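Local coordinates for TodX (Pseudomonas putida, PDB 3BS0), which probably carries aromatic hydrocarbons such as toluene across the outer membrane, as a beta-barrel transporter of the FadL family, at residues 142-145 and 149-152; 31-36 and 236-241. All coordinates share one frame; numbering follows the deposited sequence.

Overall arrangement
Contact 1 is the end of a hairpin in the barrel wall, between the strands 129-143 and 151-169. Contact 2 sets an N-terminal loop against the inside of strand 233-240, as expected of the hatch that plugs FadL-family barrels. Along the chain the hairpin lies within the long excursion closed by contact 2. Their centres are about 11 Å apart, and they lie about 28 Å (contact 1) and 18 Å (contact 2) from the centre of the chain. The join is direct: S142 OG of contact 1 is 3.1 Å from P34 O of contact 2, a probable hydrogen bond. The same hatch segment therefore meets two parts of the wall.

Contact 1. Residues 142-145 and 149-152; sequences SYQA and LTFG
Y143 and F151 face each other as an antiparallel hydrogen-bonded pair, the last hydrogen-bonded pair before the turn of the hairpin made by strands 129-143 and 151-169 in the barrel wall. Y143 N donates to F151 O over 3.2 Å with an N-H...O angle of 154°, but it approaches from above the carbonyl plane, 49° out of it. The return bond, F151 N to Y143 O at 2.9 Å, is weak because its angle is only 123°. Y143 O is shared further: A145 N gives it another weak bond, closing an inverse gamma turn centred on Q144, and the CA of T150 makes a C-H...O contact with it at 3.5 Å.

T150 can be traced atom by atom. Its CB sits near Y143 O. From there the branches part: CG2, anti to the backbone N, packs against Y143 O at 3.5 Å, with S142 OG slightly farther at 3.9 Å, whereas OG1 turns to Q144 NE2 at 3.1 Å. The angle of that last approach is too poor for a hydrogen bond. The Q144 chain, bent at chi2, brings its amide back to this position across T150.

S142 OG is 3.1 Å from F151 O, although its one proton may instead serve P34 O of the hatch loop. S38 and F39 from the same region touch T150. On the other face, the CB atoms of Y143 and F151 are 4.3 Å apart before their rings diverge; the Y143 ring meets W93, and F151 lies on the surface.

The chemistry thus divides by face: S142, Q144 and T150 form a polar flank against the hatch, and Y143 and F151 supply aromatic groups to the opposite side, consistent with a barrel wall whose outside meets lipid near an interface.

Contact 2. Residues 31-36 and 236-241; sequences ISNPAT and GAMYNF
N33 O receives T36 N at 2.8 Å, and this bond starts the 3-10 turn of P34-T36 in the N-terminal hatch of a FadL-type barrel. T36 OG1 also points at N33 O, but that bond is modelled very short and is doubtful. At the other end of the residue, N33 OD1 accepts a weak bond from A35 N at 3.3 Å (angle 148°), in the manner of an Asx turn. N33 ND2 gives a weak hydrogen bond to S21 O. Two weak bonds, one at each end of the amide, probably help to set its rotation.

Against the wall, the contact is van der Waals packing, with no hydrogen bond between the segments. The closest approach pairs N33 with M238 of strand 233-240, a strand held on its two edges by backbone bonds to strands 214-228 and 280-288. N33 extends with CG anti to the backbone N (chi1 -176°), which carries its amide toward the strand. M238 has CG between its own N and carbonyl carbon (chi1 66°) and bends twice more, so the bent chain passes obliquely across the N33 side chain. M238 CG lies 4.0 Å from S32 O. The sulfur comes nearest, with M238 SD 3.5 Å from N33 CB.

Contact 1. Residues 142-145 and 149-152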
loop_
_atom_site.group_PDB
_atom_site.type_symbol
_atom_site.label_atom_id
_atom_site.label_comp_id
_atom_site.label_asym_id
_atom_site.label_seq_id
_atom_site.Cartn_x
_atom_site.Cartn_y
_atom_site.Cartn_z
ATOM N N SER A 142 24.331 4.583 -5.145
ATOM C CA SER A 142 24.705 3.278 -5.654
ATOM C C SER A 142 26.149 3.349 -6.133
ATOM O O SER A 142 26.541 4.304 -6.802
ATOM C CB SER A 142 23.790 2.873 -6.805
ATOM O OG SER A 142 23.955 1.503 -7.112
ATOM N N TYR A 143 26.935 2.341 -5.771
ATOM C CA TYR A 143 28.339 2.281 -6.155
ATOM C C TYR A 143 28.648 0.985 -6.885
ATOM O O TYR A 143 28.278 -0.096 -6.433
ATOM C CB TYR A 143 29.245 2.393 -4.923
ATOM C CG TYR A 143 30.712 2.506 -5.276
ATOM C CD1 TYR A 143 31.172 3.547 -6.078
ATOM C CD2 TYR A 143 31.640 1.565 -4.826
ATOM C CE1 TYR A 143 32.522 3.652 -6.430
ATOM C CE2 TYR A 143 32.998 1.659 -5.175
ATOM C CZ TYR A 143 33.432 2.705 -5.980
ATOM O OH TYR A 143 34.758 2.802 -6.364
ATOM N N GLN A 144 29.308 1.107 -8.028
ATOM C CA GLN A 144 29.713 -0.056 -8.801
ATOM C C GLN A 144 31.118 -0.316 -8.266
ATOM O O GLN A 144 32.111 0.038 -8.895
ATOM C CB GLN A 144 29.757 0.290 -10.293
ATOM C CG GLN A 144 30.116 -0.859 -11.209
ATOM C CD GLN A 144 28.905 -1.632 -11.689
ATOM O OE1 GLN A 144 28.042 -1.090 -12.380
ATOM N NE2 GLN A 144 28.840 -2.912 -11.331
ATOM N N ALA A 145 31.177 -0.916 -7.080
ATOM C CA ALA A 145 32.437 -1.204 -6.401
ATOM C C ALA A 145 33.450 -2.025 -7.183
ATOM O O ALA A 145 34.658 -1.895 -6.946
ATOM C CB ALA A 145 32.168 -1.870 -5.056
ATOM N N LEU A 149 30.117 -6.843 -8.321
ATOM C CA LEU A 149 29.111 -6.516 -7.314
ATOM C C LEU A 149 28.668 -5.063 -7.441
ATOM O O LEU A 149 29.327 -4.259 -8.102
ATOM C CB LEU A 149 29.657 -6.766 -5.906
ATOM C CG LEU A 149 30.966 -6.085 -5.506
ATOM C CD1 LEU A 149 30.906 -4.597 -5.777
ATOM C CD2 LEU A 149 31.219 -6.337 -4.029
ATOM N N THR A 150 27.563 -4.719 -6.791
ATOM C CA THR A 150 27.060 -3.358 -6.864
ATOM C C THR A 150 26.338 -2.956 -5.583
ATOM O O THR A 150 25.212 -3.369 -5.328
ATOM C CB THR A 150 26.112 -3.209 -8.060
ATOM O OG1 THR A 150 26.754 -3.715 -9.235
ATOM C CG2 THR A 150 25.760 -1.762 -8.285
ATOM N N PHE A 151 27.004 -2.141 -4.779
ATOM C CA PHE A 151 26.456 -1.674 -3.513
ATOM C C PHE A 151 25.264 -0.753 -3.778
ATOM O O PHE A 151 25.180 -0.141 -4.840
ATOM C CB PHE A 151 27.559 -0.929 -2.752
ATOM C CG PHE A 151 27.407 -0.955 -1.261
ATOM C CD1 PHE A 151 28.495 -0.654 -0.449
ATOM C CD2 PHE A 151 26.189 -1.279 -0.660
ATOM C CE1 PHE A 151 28.373 -0.677 0.942
ATOM C CE2 PHE A 151 26.053 -1.305 0.729
ATOM C CZ PHE A 151 27.146 -1.005 1.531
ATOM N N GLY A 152 24.347 -0.660 -2.819
ATOM C CA GLY A 152 23.186 0.196 -2.986
ATOM C C GLY A 152 22.397 0.445 -1.713
ATOM O O GLY A 152 21.801 -0.478 -1.164
#

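Contact 2. Residues 31-36 and 236-241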
loop_
_atom_site.group_PDB
_atom_site.type_symbol
_atom_site.label_atom_id
_atom_site.label_comp_id
_atom_site.label_asym_id
_atom_site.label_seq_id
_atom_site.Cartn_x
_atom_site.Cartn_y
_atom_site.Cartn_z
ATOM N N ILE A 31 13.670 2.516 -3.837
ATOM C CA ILE A 31 12.929 1.921 -2.724
ATOM C C ILE A 31 13.141 0.413 -2.677
ATOM O O ILE A 31 13.253 -0.188 -1.595
ATOM C CB ILE A 31 11.425 2.096 -2.861
ATOM C CG1 ILE A 31 11.059 3.570 -2.981
ATOM C CG2 ILE A 31 10.744 1.458 -1.653
ATOM C CD1 ILE A 31 9.633 3.770 -3.452
ATOM N N SER A 32 13.142 -0.200 -3.860
ATOM C CA SER A 32 13.334 -1.628 -3.971
ATOM C C SER A 32 14.807 -1.929 -3.767
ATOM O O SER A 32 15.293 -1.884 -2.637
ATOM C CB SER A 32 12.859 -2.106 -5.331
ATOM O OG SER A 32 13.384 -1.302 -6.367
ATOM N N ASN A 33 15.527 -2.209 -4.848
ATOM C CA ASN A 33 16.954 -2.505 -4.744
ATOM C C ASN A 33 17.831 -1.443 -5.434
ATOM O O ASN A 33 18.224 -1.601 -6.588
ATOM C CB ASN A 33 17.226 -3.883 -5.339
ATOM C CG ASN A 33 18.660 -4.305 -5.176
ATOM O OD1 ASN A 33 19.393 -3.738 -4.361
ATOM N ND2 ASN A 33 19.071 -5.316 -5.934
ATOM N N PRO A 34 18.168 -0.359 -4.718
ATOM C CA PRO A 34 18.992 0.705 -5.294
ATOM C C PRO A 34 20.292 0.252 -5.948
ATOM O O PRO A 34 20.878 0.998 -6.732
ATOM C CB PRO A 34 19.234 1.643 -4.107
ATOM C CG PRO A 34 19.133 0.740 -2.932
ATOM C CD PRO A 34 17.946 -0.114 -3.283
ATOM N N ALA A 35 20.742 -0.960 -5.630
ATOM C CA ALA A 35 21.976 -1.472 -6.207
ATOM C C ALA A 35 21.788 -1.720 -7.686
ATOM O O ALA A 35 22.766 -1.887 -8.417
ATOM C CB ALA A 35 22.384 -2.747 -5.524
ATOM N N THR A 36 20.536 -1.758 -8.132
ATOM C CA THR A 36 20.272 -1.985 -9.544
ATOM C C THR A 36 20.408 -0.701 -10.353
ATOM O O THR A 36 20.384 -0.745 -11.579
ATOM C CB THR A 36 18.854 -2.545 -9.806
ATOM O OG1 THR A 36 17.899 -1.800 -9.038
ATOM C CG2 THR A 36 18.775 -4.027 -9.473
ATOM N N GLY A 236 20.503 -10.945 -7.195
ATOM C CA GLY A 236 20.319 -9.784 -6.345
ATOM C C GLY A 236 19.710 -10.047 -4.978
ATOM O O GLY A 236 19.118 -11.098 -4.724
ATOM N N ALA A 237 19.857 -9.066 -4.096
ATOM C CA ALA A 237 19.336 -9.149 -2.745
ATOM C C ALA A 237 19.341 -7.769 -2.090
ATOM O O ALA A 237 20.202 -6.933 -2.382
ATOM C CB ALA A 237 20.171 -10.121 -1.930
ATOM N N MET A 238 18.373 -7.539 -1.208
ATOM C CA MET A 238 18.259 -6.267 -0.504
ATOM C C MET A 238 17.536 -6.431 0.830
ATOM O O MET A 238 16.608 -7.229 0.955
ATOM C CB MET A 238 17.485 -5.264 -1.352
ATOM C CG MET A 238 16.043 -5.653 -1.551
ATOM S SD MET A 238 15.635 -6.116 -3.240
ATOM C CE MET A 238 16.679 -7.445 -3.535
ATOM N N TYR A 239 17.964 -5.668 1.824
ATOM C CA TYR A 239 17.332 -5.724 3.124
ATOM C C TYR A 239 16.645 -4.406 3.386
ATOM O O TYR A 239 17.203 -3.351 3.113
ATOM C CB TYR A 239 18.359 -5.966 4.218
ATOM C CG TYR A 239 17.774 -5.826 5.597
ATOM C CD1 TYR A 239 16.813 -6.722 6.063
ATOM C CD2 TYR A 239 18.187 -4.802 6.446
ATOM C CE1 TYR A 239 16.280 -6.604 7.358
ATOM C CE2 TYR A 239 17.662 -4.669 7.739
ATOM C CZ TYR A 239 16.715 -5.576 8.189
ATOM O OH TYR A 239 16.240 -5.473 9.476
ATOM N N ASN A 240 15.438 -4.473 3.932
ATOM C CA ASN A 240 14.670 -3.276 4.223
ATOM C C ASN A 240 14.530 -3.109 5.727
ATOM O O ASN A 240 14.230 -4.066 6.436
ATOM C CB ASN A 240 13.295 -3.381 3.567
ATOM C CG ASN A 240 12.720 -2.040 3.208
ATOM O OD1 ASN A 240 11.824 -1.946 2.380
ATOM N ND2 ASN A 240 13.224 -0.993 3.833
ATOM N N PHE A 241 14.762 -1.889 6.205
ATOM C CA PHE A 241 14.665 -1.570 7.624
ATOM C C PHE A 241 13.228 -1.350 8.078
ATOM O O PHE A 241 12.373 -0.951 7.289
ATOM C CB PHE A 241 15.488 -0.316 7.936
ATOM C CG PHE A 241 16.951 -0.585 8.129
ATOM C CD1 PHE A 241 17.716 -1.122 7.100
ATOM C CD2 PHE A 241 17.564 -0.316 9.349
ATOM C CE1 PHE A 241 19.074 -1.390 7.284
ATOM C CE2 PHE A 241 18.923 -0.580 9.544
ATOM C CZ PHE A 241 19.676 -1.120 8.505
#